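Local coordinates for malonyl CoA-acyl carrier protein transacylase (Staphylococcus aureus, PDB 3IM9) that transfers the malonyl group from malonyl-CoA to holo-acyl carrier protein, supplying malonyl-ACP for fatty acid biosynthesis, at residues A127-T132 and K212-D217; R120-L125 and K255-P260; K86-D91 and H277-G282. All blocks are in the same frame, centred on the assembly; numbering follows the deposited sequence.

Contact 1 of 3, residues A127-T132 and K212-D217; sequences AQAFPT and KVIEED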
loop_
_atom_site.group_PDB
_atom_site.type_symbol
_atom_site.label_atom_id
_atom_site.label_comp_id
_atom_site.label_asym_id
_atom_site.label_seq_id
_atom_site.Cartn_x
_atom_site.Cartn_y
_atom_site.Cartn_z
ATOM N N ALA A 127 4.964 13.209 5.544
ATOM C CA ALA A 127 5.710 13.379 6.830
ATOM C C ALA A 127 5.659 14.841 7.317
ATOM O O ALA A 127 5.641 15.058 8.557
ATOM C CB ALA A 127 7.151 12.950 6.695
ATOM N N GLN A 128 5.623 15.797 6.397
ATOM C CA GLN A 128 5.647 17.237 6.732
ATOM C C GLN A 128 4.310 17.895 6.718
ATOM O O GLN A 128 4.236 19.118 6.986
ATOM C CB GLN A 128 6.572 17.971 5.744
ATOM C CG GLN A 128 8.064 17.401 5.788
ATOM C CD GLN A 128 8.936 17.920 4.625
ATOM O OE1 GLN A 128 8.710 19.009 4.101
ATOM N NE2 GLN A 128 9.924 17.132 4.218
ATOM N N ALA A 129 3.229 17.157 6.484
ATOM C CA ALA A 129 1.945 17.797 6.234
ATOM C C ALA A 129 1.476 18.553 7.499
ATOM O O ALA A 129 0.942 19.709 7.402
ATOM C CB ALA A 129 0.915 16.799 5.752
ATOM N N PHE A 130 1.626 17.946 8.664
ATOM C CA PHE A 130 1.148 18.553 9.931
ATOM C C PHE A 130 2.236 18.428 10.981
ATOM O O PHE A 130 2.964 17.465 11.006
ATOM C CB PHE A 130 -0.134 17.864 10.432
ATOM C CG PHE A 130 -1.296 18.077 9.542
ATOM C CD1 PHE A 130 -1.553 17.171 8.494
ATOM C CD2 PHE A 130 -2.106 19.200 9.662
ATOM C CE1 PHE A 130 -2.616 17.365 7.632
ATOM C CE2 PHE A 130 -3.177 19.425 8.785
ATOM C CZ PHE A 130 -3.452 18.474 7.762
ATOM N N PRO A 131 2.330 19.432 11.878
ATOM C CA PRO A 131 3.240 19.304 12.976
ATOM C C PRO A 131 2.933 18.119 13.878
ATOM O O PRO A 131 1.753 17.664 13.928
ATOM C CB PRO A 131 3.011 20.625 13.737
ATOM C CG PRO A 131 2.147 21.524 12.842
ATOM C CD PRO A 131 1.434 20.590 11.914
ATOM N N THR A 132 3.936 17.639 14.599
ATOM C CA THR A 132 3.793 16.506 15.529
ATOM C C THR A 132 2.621 16.789 16.472
ATOM O O THR A 132 2.478 17.913 17.041
ATOM C CB THR A 132 5.064 16.300 16.427
ATOM O OG1 THR A 132 6.181 16.088 15.563
ATOM C CG2 THR A 132 4.932 15.031 17.231
ATOM N N LYS A 212 -5.803 16.764 2.156
ATOM C CA LYS A 212 -5.911 17.699 0.998
ATOM C C LYS A 212 -4.865 18.782 1.038
ATOM O O LYS A 212 -4.514 19.360 -0.022
ATOM C CB LYS A 212 -7.315 18.293 0.989
ATOM C CG LYS A 212 -8.264 17.270 0.482
ATOM C CD LYS A 212 -9.726 17.774 0.668
ATOM C CE LYS A 212 -10.811 16.681 0.332
ATOM N NZ LYS A 212 -12.256 17.158 0.525
ATOM N N VAL A 213 -4.259 19.061 2.193
ATOM C CA VAL A 213 -3.219 20.108 2.318
ATOM C C VAL A 213 -2.012 19.847 1.426
ATOM O O VAL A 213 -1.267 20.824 1.151
ATOM C CB VAL A 213 -2.746 20.387 3.784
ATOM C CG1 VAL A 213 -3.903 20.941 4.597
ATOM C CG2 VAL A 213 -2.080 19.160 4.394
ATOM N N ILE A 214 -1.777 18.590 1.017
ATOM C CA ILE A 214 -0.587 18.304 0.181
ATOM C C ILE A 214 -0.942 17.983 -1.270
ATOM O O ILE A 214 -0.047 17.688 -2.062
ATOM C CB ILE A 214 0.269 17.132 0.757
ATOM C CG1 ILE A 214 -0.497 15.809 0.784
ATOM C CG2 ILE A 214 0.880 17.555 2.137
ATOM C CD1 ILE A 214 0.467 14.555 0.985
ATOM N N GLU A 215 -2.216 18.081 -1.607
ATOM C CA GLU A 215 -2.699 17.763 -2.982
ATOM C C GLU A 215 -1.958 18.612 -4.013
ATOM O O GLU A 215 -1.447 18.081 -5.029
ATOM C CB GLU A 215 -4.237 18.033 -3.088
ATOM C CG GLU A 215 -4.748 17.973 -4.496
ATOM C CD GLU A 215 -6.274 18.054 -4.547
ATOM O OE1 GLU A 215 -6.828 17.643 -5.574
ATOM O OE2 GLU A 215 -6.891 18.528 -3.557
ATOM N N GLU A 216 -1.889 19.915 -3.796
ATOM C CA GLU A 216 -1.292 20.735 -4.861
ATOM C C GLU A 216 0.188 20.451 -5.060
ATOM O O GLU A 216 0.620 20.377 -6.241
ATOM C CB GLU A 216 -1.460 22.250 -4.581
ATOM C CG GLU A 216 -2.838 22.807 -4.759
ATOM C CD GLU A 216 -2.953 24.107 -3.942
ATOM O OE1 GLU A 216 -2.242 25.113 -4.283
ATOM O OE2 GLU A 216 -3.690 24.072 -2.908
ATOM N N ASP A 217 0.942 20.327 -3.991
ATOM C CA ASP A 217 2.372 20.090 -4.093
ATOM C C ASP A 217 2.630 18.722 -4.781
ATOM O O ASP A 217 3.515 18.570 -5.652
ATOM C CB ASP A 217 3.042 20.075 -2.714
ATOM C CG ASP A 217 3.143 21.495 -2.106
ATOM O OD1 ASP A 217 3.015 22.475 -2.864
ATOM O OD2 ASP A 217 3.352 21.643 -0.879
#
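Ala129 and Phe130 meet Val213 and Ile214 in a small, wholly apolar contact in the outer part of the molecule, partly buried, where the chain leaves helix 112-128 and where it approaches helix 215-222. It illustrates how two connecting segments can be joined by methyl groups and a ring alone: no hydrogen bond crosses, and 146 Å² is buried with both sides summed.

The centre of the contact is the methyl group of Ala129, which points at the other segment. Its CB lies 3.7 Å from CG2 of Ile214 and 4.0 Å from CG2 of Val213, thus touching two successive residues. Such closeness suits a small side chain, for the backbones here approach to 6.6 Å between the CA atoms of Ala129 and Ile214. In Phe130 CB does not point at the other segment, but CG is turned anti to the carbonyl carbon and beside the backbone N (chi1 -66°), and from there the ring carries its far corner, CZ and CE1, to Val213. CZ of Phe130 sits 3.7 Å from CG2 of Val213, and CE1 is equally near the same methyl, which meets the ring at a slant. CG1 of Val213 stands 4.0 Å from CZ of Phe130, so Val213 uses both methyls on the ring while sharing CG2 with Ala129.

Val213 lies at the surface, whereas Ile214 is enclosed. In Ile214, with chi1 at 63°, CG1 is tucked in between the two backbone bonds and CG2 stands anti to the carbonyl carbon, where it meets Ala129.

Around this patch, Met211 touches Ala129, and Pro205 and Leu210 add to the surroundings of Phe130. Ile214 also packs on Leu125 and Met126, so the segment leading into helix 215-222 lies against the last turns of helix 112-128.

Contact 2 of 3, residues R120-L125 and K255-P260; sequences RKRGQL and KQLYSP. With CA (calcium ion), chain B.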
loop_
_atom_site.group_PDB
_atom_site.type_symbol
_atom_site.label_atom_id
_atom_site.label_comp_id
_atom_site.label_asym_id
_atom_site.label_seq_id
_atom_site.Cartn_x
_atom_site.Cartn_y
_atom_site.Cartn_z
ATOM N N ARG A 120 9.330 8.925 -2.915
ATOM C CA ARG A 120 10.087 9.675 -1.972
ATOM C C ARG A 120 9.426 11.046 -1.711
ATOM O O ARG A 120 9.328 11.453 -0.533
ATOM C CB ARG A 120 11.565 9.836 -2.535
ATOM C CG ARG A 120 12.435 10.874 -1.767
ATOM C CD ARG A 120 12.674 10.387 -0.371
ATOM N NE ARG A 120 13.831 11.140 0.201
ATOM C CZ ARG A 120 14.247 10.993 1.437
ATOM N NH1 ARG A 120 13.616 10.145 2.279
ATOM N NH2 ARG A 120 15.350 11.683 1.889
ATOM N N LYS A 121 8.997 11.777 -2.779
ATOM C CA LYS A 121 8.323 13.022 -2.516
ATOM C C LYS A 121 6.983 12.807 -1.771
ATOM O O LYS A 121 6.718 13.574 -0.877
ATOM C CB LYS A 121 8.024 13.704 -3.901
ATOM C CG LYS A 121 7.345 15.118 -3.776
ATOM C CD LYS A 121 8.190 16.155 -3.136
ATOM C CE LYS A 121 9.222 16.660 -4.104
ATOM N NZ LYS A 121 9.884 17.970 -3.608
ATOM N N ARG A 122 6.239 11.769 -2.138
ATOM C CA ARG A 122 4.942 11.471 -1.449
ATOM C C ARG A 122 5.193 11.297 0.064
ATOM O O ARG A 122 4.520 11.913 0.871
ATOM C CB ARG A 122 4.428 10.139 -2.000
ATOM C CG ARG A 122 3.032 9.798 -1.522
ATOM C CD ARG A 122 2.560 8.535 -2.223
ATOM N NE ARG A 122 1.251 8.073 -1.803
ATOM C CZ ARG A 122 1.044 7.228 -0.806
ATOM N NH1 ARG A 122 2.049 6.759 -0.078
ATOM N NH2 ARG A 122 -0.171 6.791 -0.550
ATOM N N GLY A 123 6.252 10.542 0.414
ATOM C CA GLY A 123 6.590 10.299 1.824
ATOM C C GLY A 123 7.003 11.589 2.526
ATOM O O GLY A 123 6.628 11.840 3.704
ATOM N N GLN A 124 7.819 12.428 1.847
ATOM C CA GLN A 124 8.285 13.675 2.494
ATOM C C GLN A 124 7.097 14.642 2.659
ATOM O O GLN A 124 6.974 15.225 3.727
ATOM C CB GLN A 124 9.302 14.419 1.614
ATOM C CG GLN A 124 10.629 13.640 1.498
ATOM C CD GLN A 124 11.533 14.331 0.525
ATOM O OE1 GLN A 124 11.141 14.665 -0.637
ATOM N NE2 GLN A 124 12.746 14.593 0.994
ATOM N N LEU A 125 6.201 14.683 1.694
ATOM C CA LEU A 125 5.050 15.594 1.822
ATOM C C LEU A 125 4.131 15.081 2.925
ATOM O O LEU A 125 3.605 15.904 3.737
ATOM C CB LEU A 125 4.273 15.667 0.508
ATOM C CG LEU A 125 4.843 16.544 -0.581
ATOM C CD1 LEU A 125 6.327 16.728 -0.571
ATOM C CD2 LEU A 125 4.173 16.388 -1.936
ATOM N N LYS A 255 -6.034 11.693 -5.644
ATOM C CA LYS A 255 -7.221 11.479 -4.724
ATOM C C LYS A 255 -6.899 10.465 -3.633
ATOM O O LYS A 255 -7.405 10.568 -2.536
ATOM C CB LYS A 255 -8.421 10.958 -5.491
ATOM C CG LYS A 255 -8.863 11.972 -6.538
ATOM C CD LYS A 255 -10.111 11.458 -7.259
ATOM C CE LYS A 255 -10.591 12.623 -8.211
ATOM N NZ LYS A 255 -11.831 12.207 -8.983
ATOM N N GLN A 256 -5.999 9.529 -3.956
ATOM C CA GLN A 256 -5.644 8.447 -3.023
ATOM C C GLN A 256 -5.124 9.054 -1.694
ATOM O O GLN A 256 -5.379 8.491 -0.609
ATOM C CB GLN A 256 -4.550 7.581 -3.637
ATOM C CG GLN A 256 -4.338 6.250 -2.862
ATOM C CD GLN A 256 -2.880 5.788 -2.929
ATOM O OE1 GLN A 256 -1.951 6.582 -2.801
ATOM N NE2 GLN A 256 -2.689 4.515 -3.135
ATOM N N LEU A 257 -4.472 10.191 -1.774
ATOM C CA LEU A 257 -3.859 10.830 -0.579
ATOM C C LEU A 257 -4.896 11.090 0.487
ATOM O O LEU A 257 -4.506 11.002 1.683
ATOM C CB LEU A 257 -3.140 12.136 -0.935
ATOM C CG LEU A 257 -1.972 11.975 -1.965
ATOM C CD1 LEU A 257 -1.534 13.355 -2.387
ATOM C CD2 LEU A 257 -0.784 11.216 -1.291
ATOM N N TYR A 258 -6.073 11.512 0.073
ATOM C CA TYR A 258 -7.018 12.018 1.061
ATOM C C TYR A 258 -8.268 11.206 1.118
ATOM O O TYR A 258 -9.333 11.658 1.647
ATOM C CB TYR A 258 -7.317 13.520 0.846
ATOM C CG TYR A 258 -7.775 13.872 -0.560
ATOM C CD1 TYR A 258 -6.817 14.351 -1.488
ATOM C CD2 TYR A 258 -9.087 13.728 -0.926
ATOM C CE1 TYR A 258 -7.236 14.693 -2.757
ATOM C CE2 TYR A 258 -9.501 14.052 -2.203
ATOM C CZ TYR A 258 -8.565 14.518 -3.083
ATOM O OH TYR A 258 -9.114 14.849 -4.371
ATOM N N SER A 259 -8.235 10.025 0.527
ATOM C CA SER A 259 -9.382 9.114 0.453
ATOM C C SER A 259 -9.063 7.804 1.142
ATOM O O SER A 259 -7.885 7.393 1.172
ATOM C CB SER A 259 -9.692 8.822 -1.027
ATOM O OG SER A 259 -9.955 10.083 -1.701
ATOM N N PRO A 260 -10.055 7.097 1.640
ATOM C CA PRO A 260 -9.828 5.799 2.302
ATOM C C PRO A 260 -9.295 4.766 1.285
ATOM O O PRO A 260 -9.647 4.815 0.088
ATOM C CB PRO A 260 -11.207 5.359 2.824
ATOM C CG PRO A 260 -12.123 6.483 2.455
ATOM C CD PRO A 260 -11.459 7.549 1.698
HETATM CA CA CA B . -0.854 8.713 -3.824
#
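OE1 of Gln256 is gripped from two directions: it binds the calcium ion at 2.6 Å and accepts a hydrogen bond from NH2 of Arg122 at 2.9 Å. The latter bond is bent, with 140° at the hydrogen, and the donor stands 49° out of the carbonyl plane of the amide. Met253 O and, from helix 99-106, Tyr101 OH also bind the ion.

Arg122 arrives as an extended arm, CG anti to the backbone N (chi1 -173°), crossing the Gln256 side chain at about a right angle. The ion lies in the guanidinium plane, at its edge, 3.0 Å from NE, a proximity and not a metal bond. Further bonds fix the group's rotation: NH1 to OE1 of Gln71 and NH2 to OG of Ser97, probably the catalytic serine, as in related enzymes. Gln256 NE2 donates to Ser97 O. Obliquely to the guanidinium, CD2 of Leu257 lies 3.8 Å from NE of Arg122.

Ser97 lies in a GxSxG sequence, consistent with a nucleophile elbow, so arginine, glutamine and metal sit in the probable active site, near His207. The arm spans from helix 112-128 to the C-terminal part of helix 246-256, with Phe218 of helix 215-222 touching Arg122 and Leu257.

Contact 3 of 3, residues K86-D91 and H277-G282; sequences KNLNPD and HFIEIG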
loop_
_atom_site.group_PDB
_atom_site.type_symbol
_atom_site.label_atom_id
_atom_site.label_comp_id
_atom_site.label_asym_id
_atom_site.label_seq_id
_atom_site.Cartn_x
_atom_site.Cartn_y
_atom_site.Cartn_z
ATOM N N LYS A 86 10.503 -14.667 -13.061
ATOM C CA LYS A 86 10.244 -15.114 -14.458
ATOM C C LYS A 86 8.801 -15.573 -14.684
ATOM O O LYS A 86 8.207 -16.272 -13.853
ATOM C CB LYS A 86 11.205 -16.261 -14.839
ATOM C CG LYS A 86 12.621 -15.865 -15.146
ATOM C CD LYS A 86 13.457 -17.115 -15.634
ATOM C CE LYS A 86 14.834 -17.293 -14.910
ATOM N NZ LYS A 86 15.761 -16.099 -14.985
ATOM N N ASN A 87 8.271 -15.188 -15.866
ATOM C CA ASN A 87 6.924 -15.542 -16.298
ATOM C C ASN A 87 5.901 -15.362 -15.244
ATOM O O ASN A 87 5.149 -16.293 -14.844
ATOM C CB ASN A 87 6.913 -16.978 -16.783
ATOM C CG ASN A 87 7.625 -17.106 -18.076
ATOM O OD1 ASN A 87 7.390 -16.318 -19.023
ATOM N ND2 ASN A 87 8.526 -18.061 -18.140
ATOM N N LEU A 88 5.923 -14.146 -14.744
ATOM C CA LEU A 88 4.881 -13.736 -13.917
ATOM C C LEU A 88 4.006 -13.066 -14.985
ATOM O O LEU A 88 4.460 -12.161 -15.743
ATOM C CB LEU A 88 5.445 -12.723 -12.941
ATOM C CG LEU A 88 4.679 -12.471 -11.679
ATOM C CD1 LEU A 88 4.542 -13.690 -10.822
ATOM C CD2 LEU A 88 5.547 -11.422 -11.014
ATOM N N ASN A 89 2.788 -13.584 -14.989
ATOM C CA ASN A 89 1.753 -13.331 -15.993
ATOM C C ASN A 89 0.494 -12.833 -15.308
ATOM O O ASN A 89 -0.555 -13.502 -15.293
ATOM C CB ASN A 89 1.414 -14.645 -16.738
ATOM C CG ASN A 89 2.606 -15.257 -17.467
ATOM O OD1 ASN A 89 2.710 -16.535 -17.517
ATOM N ND2 ASN A 89 3.455 -14.447 -18.021
ATOM N N PRO A 90 0.588 -11.649 -14.640
ATOM C CA PRO A 90 -0.620 -11.218 -13.971
ATOM C C PRO A 90 -1.727 -10.789 -14.908
ATOM O O PRO A 90 -1.439 -10.222 -15.955
ATOM C CB PRO A 90 -0.114 -9.990 -13.139
ATOM C CG PRO A 90 1.031 -9.427 -13.922
ATOM C CD PRO A 90 1.699 -10.688 -14.474
ATOM N N ASP A 91 -2.947 -11.041 -14.479
ATOM C CA ASP A 91 -4.134 -10.493 -15.124
ATOM C C ASP A 91 -4.520 -9.106 -14.567
ATOM O O ASP A 91 -5.040 -8.239 -15.301
ATOM C CB ASP A 91 -5.239 -11.479 -14.945
ATOM C CG ASP A 91 -4.889 -12.849 -15.546
ATOM O OD1 ASP A 91 -4.731 -12.837 -16.819
ATOM O OD2 ASP A 91 -4.880 -13.847 -14.814
ATOM N N HIS A 277 -6.161 -16.437 -7.404
ATOM C CA HIS A 277 -4.785 -16.610 -6.905
ATOM C C HIS A 277 -4.198 -15.176 -6.805
ATOM O O HIS A 277 -4.188 -14.401 -7.746
ATOM C CB HIS A 277 -3.963 -17.410 -7.942
ATOM C CG HIS A 277 -2.562 -17.780 -7.460
ATOM N ND1 HIS A 277 -1.585 -18.315 -8.291
ATOM C CD2 HIS A 277 -1.987 -17.700 -6.220
ATOM C CE1 HIS A 277 -0.484 -18.536 -7.584
ATOM N NE2 HIS A 277 -0.699 -18.161 -6.331
ATOM N N PHE A 278 -3.795 -14.846 -5.573
ATOM C CA PHE A 278 -3.136 -13.569 -5.334
ATOM C C PHE A 278 -1.691 -13.897 -4.937
ATOM O O PHE A 278 -1.455 -14.678 -4.012
ATOM C CB PHE A 278 -3.824 -12.864 -4.138
ATOM C CG PHE A 278 -5.229 -12.378 -4.452
ATOM C CD1 PHE A 278 -6.343 -13.246 -4.211
ATOM C CD2 PHE A 278 -5.404 -11.121 -4.951
ATOM C CE1 PHE A 278 -7.650 -12.787 -4.506
ATOM C CE2 PHE A 278 -6.719 -10.616 -5.234
ATOM C CZ PHE A 278 -7.817 -11.488 -5.003
ATOM N N ILE A 279 -0.781 -13.176 -5.522
ATOM C CA ILE A 279 0.665 -13.329 -5.264
ATOM C C ILE A 279 1.104 -11.986 -4.693
ATOM O O ILE A 279 1.197 -10.974 -5.381
ATOM C CB ILE A 279 1.397 -13.594 -6.521
ATOM C CG1 ILE A 279 0.861 -14.930 -7.137
ATOM C CG2 ILE A 279 2.963 -13.782 -6.218
ATOM C CD1 ILE A 279 1.607 -15.292 -8.536
ATOM N N GLU A 280 1.455 -12.057 -3.385
ATOM C CA GLU A 280 2.036 -10.870 -2.663
ATOM C C GLU A 280 3.538 -10.822 -2.849
ATOM O O GLU A 280 4.240 -11.855 -2.748
ATOM C CB GLU A 280 1.617 -10.998 -1.224
ATOM C CG GLU A 280 2.027 -9.695 -0.406
ATOM C CD GLU A 280 1.513 -9.743 1.000
ATOM O OE1 GLU A 280 0.983 -10.762 1.497
ATOM O OE2 GLU A 280 1.607 -8.640 1.619
ATOM N N ILE A 281 4.059 -9.651 -3.191
ATOM C CA ILE A 281 5.489 -9.537 -3.541
ATOM C C ILE A 281 6.044 -8.336 -2.730
ATOM O O ILE A 281 5.677 -7.158 -2.961
ATOM C CB ILE A 281 5.667 -9.267 -5.072
ATOM C CG1 ILE A 281 5.039 -10.477 -5.793
ATOM C CG2 ILE A 281 7.170 -9.040 -5.412
ATOM C CD1 ILE A 281 5.015 -10.213 -7.369
ATOM N N GLY A 282 6.945 -8.661 -1.763
ATOM C CA GLY A 282 7.418 -7.598 -0.858
ATOM C C GLY A 282 7.764 -8.303 0.446
ATOM O O GLY A 282 7.627 -9.490 0.608
#
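Leu88 sends its two methyl branches to two isoleucines of one strand, CD1 to Ile279 and CD2 to Ile281, an example of how a branched side chain can bridge alternate residues of a strand. The distances are similar: CD1 of Leu88 lies 4.1 Å from CD1 of Ile279, and CD2 of Leu88 lies 3.9 Å from CD1 of Ile281. The approaches are not. Leu88 and Ile281 meet end on, tip to tip, whereas Leu88 and Ile279 run alongside each other, pointing opposite ways.

CG of Leu88 is swung away from the backbone N (chi1 -160°), carrying the fork toward the strand although its CB does not point there. Both isoleucines share one shape: CG1 lies anti to the carbonyl carbon, and the chain is extended out to CD1 (chi2 180° in Ile279, 173° in Ile281). Two residues apart on the strand, they project on the same side of the sheet. CG1 of Ile279 also sits 3.7 Å above one face of the His277 ring, toward its rim.

Leu81 and Leu82 of helix 67-84 touch Ile281, and Leu82 also meets Leu88. The helix and the loop after it thus pack at strand 275-281 on one face of the sheet of parallel strands 92-95, 11-16, 275-281 and 299-303, the layered alpha/beta arrangement of the acyltransferase fold, with helix 67-84 in the crossover between strands 11-16 and 92-95.

How the contacts relate
Contacts 1 and 2 are neighbours, with centres about 9 Å apart, and both draw on helix 112-128. They touch directly: CG2 of Ile214 lies 3.6 Å from O of Leu125, and CG of Lys212 lies 3.6 Å from CG of Tyr258. Contact 2 includes a ligand of the calcium ion and adjoins the probable active-site residues Ser97 and His207, while contact 1 lies farther away, the side chain of Ile214 being about 8 Å from the ion. Contact 3 belongs to the opposite side of the chain's centre, its centre about 25 Å from that of contact 2, and lies away from these sites. Along the sequence the three are nested, contact 1 innermost and contact 3 outermost.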